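Local coordinates for hypothetical 13.2 KDA protein (Sulfolobus virus-like particle ssv1, PDB 2VQC), which is essential for virus function and probably binds DNA through its winged-helix fold, at residues I19-K22 / I23-K26; S45-N48 / I49-A52. One frame throughout, in Å; residues are numbered along the deposited sequence.

Contact 1 (I19-K22 / I23-K26); sequences IMYK and ILEK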
loop_
_atom_site.group_PDB
_atom_site.type_symbol
_atom_site.label_atom_id
_atom_site.label_comp_id
_atom_site.label_asym_id
_atom_site.label_seq_id
_atom_site.Cartn_x
_atom_site.Cartn_y
_atom_site.Cartn_z
ATOM N N ILE A 19 -3.793 -7.593 -1.430
ATOM C CA ILE A 19 -5.157 -7.189 -1.073
ATOM C C ILE A 19 -5.264 -5.667 -1.166
ATOM O O ILE A 19 -6.204 -5.142 -1.764
ATOM C CB ILE A 19 -5.567 -7.682 0.335
ATOM C CG1 ILE A 19 -5.549 -9.215 0.385
ATOM C CG2 ILE A 19 -6.962 -7.172 0.716
ATOM C CD1 ILE A 19 -5.785 -9.788 1.763
HETATM N N MSE A 20 -4.282 -4.970 -0.603
HETATM C CA MSE A 20 -4.278 -3.511 -0.630
HETATM C C MSE A 20 -4.151 -2.965 -2.052
HETATM O O MSE A 20 -4.717 -1.925 -2.359
HETATM C CB MSE A 20 -3.146 -2.946 0.231
HETATM C CG MSE A 20 -3.231 -3.256 1.723
HETATM SE SE MSE A 20 -4.941 -2.826 2.601
HETATM C CE MSE A 20 -5.871 -4.379 2.026
ATOM N N TYR A 21 -3.418 -3.666 -2.912
ATOM C CA TYR A 21 -3.175 -3.189 -4.272
ATOM C C TYR A 21 -4.473 -3.095 -5.076
ATOM O O TYR A 21 -4.680 -2.129 -5.818
ATOM C CB TYR A 21 -2.175 -4.091 -4.996
ATOM C CG TYR A 21 -1.683 -3.520 -6.309
ATOM C CD1 TYR A 21 -0.829 -2.420 -6.327
ATOM C CD2 TYR A 21 -2.061 -4.080 -7.526
ATOM C CE1 TYR A 21 -0.367 -1.885 -7.512
ATOM C CE2 TYR A 21 -1.598 -3.554 -8.727
ATOM C CZ TYR A 21 -0.747 -2.452 -8.708
ATOM O OH TYR A 21 -0.271 -1.907 -9.875
ATOM N N LYS A 22 -5.350 -4.082 -4.931
ATOM C CA LYS A 22 -6.639 -4.007 -5.607
ATOM C C LYS A 22 -7.619 -3.050 -4.922
ATOM O O LYS A 22 -8.513 -2.516 -5.575
ATOM C CB LYS A 22 -7.246 -5.391 -5.849
ATOM C CG LYS A 22 -7.614 -6.182 -4.648
ATOM C CD LYS A 22 -8.166 -7.517 -5.117
ATOM C CE LYS A 22 -8.506 -8.402 -3.948
ATOM N NZ LYS A 22 -9.089 -9.714 -4.370
ATOM N N ILE A 23 -7.432 -2.806 -3.628
ATOM C CA ILE A 23 -8.160 -1.731 -2.947
ATOM C C ILE A 23 -7.699 -0.352 -3.462
ATOM O O ILE A 23 -8.501 0.584 -3.557
ATOM C CB ILE A 23 -8.032 -1.849 -1.406
ATOM C CG1 ILE A 23 -8.800 -3.089 -0.935
ATOM C CG2 ILE A 23 -8.559 -0.585 -0.707
ATOM C CD1 ILE A 23 -8.801 -3.319 0.562
ATOM N N LEU A 24 -6.417 -0.246 -3.812
ATOM C CA LEU A 24 -5.849 0.976 -4.392
ATOM C C LEU A 24 -6.515 1.324 -5.728
ATOM O O LEU A 24 -6.801 2.492 -6.013
ATOM C CB LEU A 24 -4.340 0.798 -4.625
ATOM C CG LEU A 24 -3.389 2.006 -4.579
ATOM C CD1 LEU A 24 -2.197 1.744 -5.500
ATOM C CD2 LEU A 24 -4.036 3.326 -4.926
ATOM N N GLU A 25 -6.731 0.298 -6.548
ATOM C CA GLU A 25 -7.364 0.442 -7.859
ATOM C C GLU A 25 -8.798 0.951 -7.728
ATOM O O GLU A 25 -9.246 1.765 -8.539
ATOM C CB GLU A 25 -7.338 -0.905 -8.592
ATOM C CG GLU A 25 -7.980 -0.911 -9.976
ATOM C CD GLU A 25 -7.697 -2.194 -10.746
ATOM O OE1 GLU A 25 -7.360 -3.216 -10.107
ATOM O OE2 GLU A 25 -7.814 -2.184 -11.995
ATOM N N LYS A 26 -9.507 0.466 -6.710
ATOM C CA LYS A 26 -10.875 0.900 -6.430
ATOM C C LYS A 26 -10.900 2.310 -5.849
ATOM O O LYS A 26 -11.694 3.155 -6.267
ATOM C CB LYS A 26 -11.551 -0.059 -5.443
ATOM C CG LYS A 26 -11.732 -1.471 -5.970
ATOM C CD LYS A 26 -12.377 -2.376 -4.930
ATOM C CE LYS A 26 -12.512 -3.795 -5.452
ATOM N NZ LYS A 26 -13.462 -4.594 -4.638
#
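Met20 and Ile23 run side by side along one flank of an α-helix, and the methyl CE of selenomethionine Met20 presses on Ile23 CD1 at 3.4 Å, closer than carbons usually pack. Bends at both chi2 (-52°) and chi3 (80°) fold the Met20 chain round so that its methyl reaches the isoleucine. Nearer the backbone, Ile23 CG1 lies 3.4 Å from the carbonyl O of Ile19, the same oxygen that accepts the Ile23 N-H. Of the four i to i+4 backbone bonds, Leu24 N to Met20 O is the shortest at 2.8 Å, whereas the one between the two exposed lysines, Lys26 N to Lys22 O, is weak at 3.3 Å. Both lysines extend their chains, with Lys22 NZ and Lys26 NZ 6.7 Å apart. The segment thus illustrates an amphipathic helix, with Met20 and Leu24 buried, Ile19 and Ile23 at the border, and the charged residues exposed. Within helix 13-27, Met20 is covered by helices 32-39 and 43-59, Tyr21 hydrogen-bonds Glu63 through OH and meets Trp77 edge-to-face, and Leu24 packs on Leu30 of strand 29-30 and Phe75 of strand 73-77.

Contact 2 (S45-N48 / I49-A52); sequences SAYN and IQRA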
loop_
_atom_site.group_PDB
_atom_site.type_symbol
_atom_site.label_atom_id
_atom_site.label_comp_id
_atom_site.label_asym_id
_atom_site.label_seq_id
_atom_site.Cartn_x
_atom_site.Cartn_y
_atom_site.Cartn_z
ATOM N N SER A 45 3.276 -3.700 11.981
ATOM C CA SER A 45 2.742 -4.670 11.011
ATOM C C SER A 45 2.311 -3.994 9.716
ATOM O O SER A 45 2.567 -4.501 8.629
ATOM C CB SER A 45 1.544 -5.427 11.590
ATOM O OG SER A 45 1.928 -6.222 12.692
ATOM N N ALA A 46 1.639 -2.856 9.849
ATOM C CA ALA A 46 1.177 -2.087 8.701
ATOM C C ALA A 46 2.347 -1.585 7.853
ATOM O O ALA A 46 2.244 -1.552 6.624
ATOM C CB ALA A 46 0.321 -0.921 9.164
ATOM N N TYR A 47 3.445 -1.194 8.504
ATOM C CA TYR A 47 4.661 -0.770 7.791
ATOM C C TYR A 47 5.291 -1.905 6.980
ATOM O O TYR A 47 5.833 -1.663 5.903
ATOM C CB TYR A 47 5.712 -0.179 8.750
ATOM C CG TYR A 47 5.577 1.316 8.988
ATOM C CD1 TYR A 47 5.699 2.225 7.938
ATOM C CD2 TYR A 47 5.349 1.823 10.269
ATOM C CE1 TYR A 47 5.579 3.597 8.157
ATOM C CE2 TYR A 47 5.229 3.187 10.495
ATOM C CZ TYR A 47 5.343 4.070 9.438
ATOM O OH TYR A 47 5.222 5.426 9.674
ATOM N N ASN A 48 5.232 -3.133 7.495
ATOM C CA ASN A 48 5.730 -4.297 6.749
ATOM C C ASN A 48 4.922 -4.501 5.476
ATOM O O ASN A 48 5.476 -4.810 4.423
ATOM C CB ASN A 48 5.682 -5.578 7.594
ATOM C CG ASN A 48 6.658 -5.559 8.754
ATOM O OD1 ASN A 48 7.744 -4.988 8.667
ATOM N ND2 ASN A 48 6.276 -6.204 9.853
ATOM N N ILE A 49 3.609 -4.323 5.584
ATOM C CA ILE A 49 2.710 -4.449 4.436
ATOM C C ILE A 49 2.956 -3.309 3.450
ATOM O O ILE A 49 3.035 -3.538 2.242
ATOM C CB ILE A 49 1.221 -4.482 4.869
ATOM C CG1 ILE A 49 0.935 -5.745 5.690
ATOM C CG2 ILE A 49 0.298 -4.424 3.649
ATOM C CD1 ILE A 49 -0.418 -5.745 6.403
ATOM N N GLN A 50 3.088 -2.090 3.969
ATOM C CA GLN A 50 3.391 -0.928 3.136
ATOM C C GLN A 50 4.680 -1.124 2.340
ATOM O O GLN A 50 4.765 -0.738 1.175
ATOM C CB GLN A 50 3.515 0.332 3.991
ATOM C CG GLN A 50 3.936 1.555 3.203
ATOM C CD GLN A 50 3.757 2.839 3.972
ATOM O OE1 GLN A 50 2.639 3.333 4.120
ATOM N NE2 GLN A 50 4.861 3.397 4.461
ATOM N N ARG A 51 5.686 -1.713 2.975
ATOM C CA ARG A 51 6.942 -2.003 2.293
ATOM C C ARG A 51 6.739 -2.989 1.133
ATOM O O ARG A 51 7.314 -2.810 0.057
ATOM C CB ARG A 51 7.975 -2.534 3.286
ATOM C CG ARG A 51 9.364 -2.604 2.717
ATOM C CD ARG A 51 10.417 -2.625 3.808
ATOM N NE ARG A 51 10.381 -3.845 4.617
ATOM C CZ ARG A 51 10.104 -3.910 5.924
ATOM N NH1 ARG A 51 9.813 -2.821 6.636
ATOM N NH2 ARG A 51 10.123 -5.093 6.533
ATOM N N ALA A 52 5.911 -4.013 1.348
ATOM C CA ALA A 52 5.602 -4.986 0.291
ATOM C C ALA A 52 4.711 -4.368 -0.798
ATOM O O ALA A 52 4.853 -4.689 -1.981
ATOM C CB ALA A 52 4.953 -6.231 0.879
#
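The ring of Tyr47 receives Gln50 at its edge, where NE2 lies near the ring plane, 3.8 Å from CD1; ring and amide stand almost perpendicular, 89° apart. The guanidinium of Arg51 has Asn48 CA over one face, 4.1 Å above the plane and displaced toward the rim, while its NH2 makes a weak, bent hydrogen bond of 3.2 Å to Asn48 OD1. Both pairs are i to i+3 neighbours on helix 43-59, which follows helix 32-39 in the helix-turn-helix of a winged-helix fold, the position of the recognition helix in that family. Exposed Tyr47 and Arg51 on this helix are consistent with a DNA-facing surface, though their geometry alone does not prove it. The Arg51 chain leaves the helix extended and then turns at chi3 (67°), which brings the guanidinium back beside the Asn48 amide; the two planes meet at 77°, so they are far from stacked. Gln50 also reaches Leu32 and strand 73-77. Ala46 packs on Leu32 and Leu36 of helix 32-39, Ala52 touches Ala17, and Ile49 leans on Met16 of helix 13-27. Regular i to i+4 bonds link the backbone, the shortest joining Gln50 N to Ala46 O at 2.8 Å. At the buried isoleucine, CG1 of Ile49 lies 3.6 Å from the carbonyl O of Ser45.

Contacts 1 and 2 each lie within a single helix, 13-27 and 43-59 respectively, and their centres are about 14 Å apart on opposite sides of the chain's centre. The helices meet between them, with Met20 CG 4.2 Å from Ile49 CG2. Each contact combines two buried residues with an exposed side, and both touch the other two helices and strand 73-77; contact 1 also packs on strand 29-30. Its side-chain contacts are apolar, and its solvent side carries separated lysines. In contact 2, on the helix expected to approach DNA, the pairings involve polar and aromatic groups, Asn48 with Arg51 toward solvent and Tyr47 with Gln50 bordering helix 32-39 and strand 73-77.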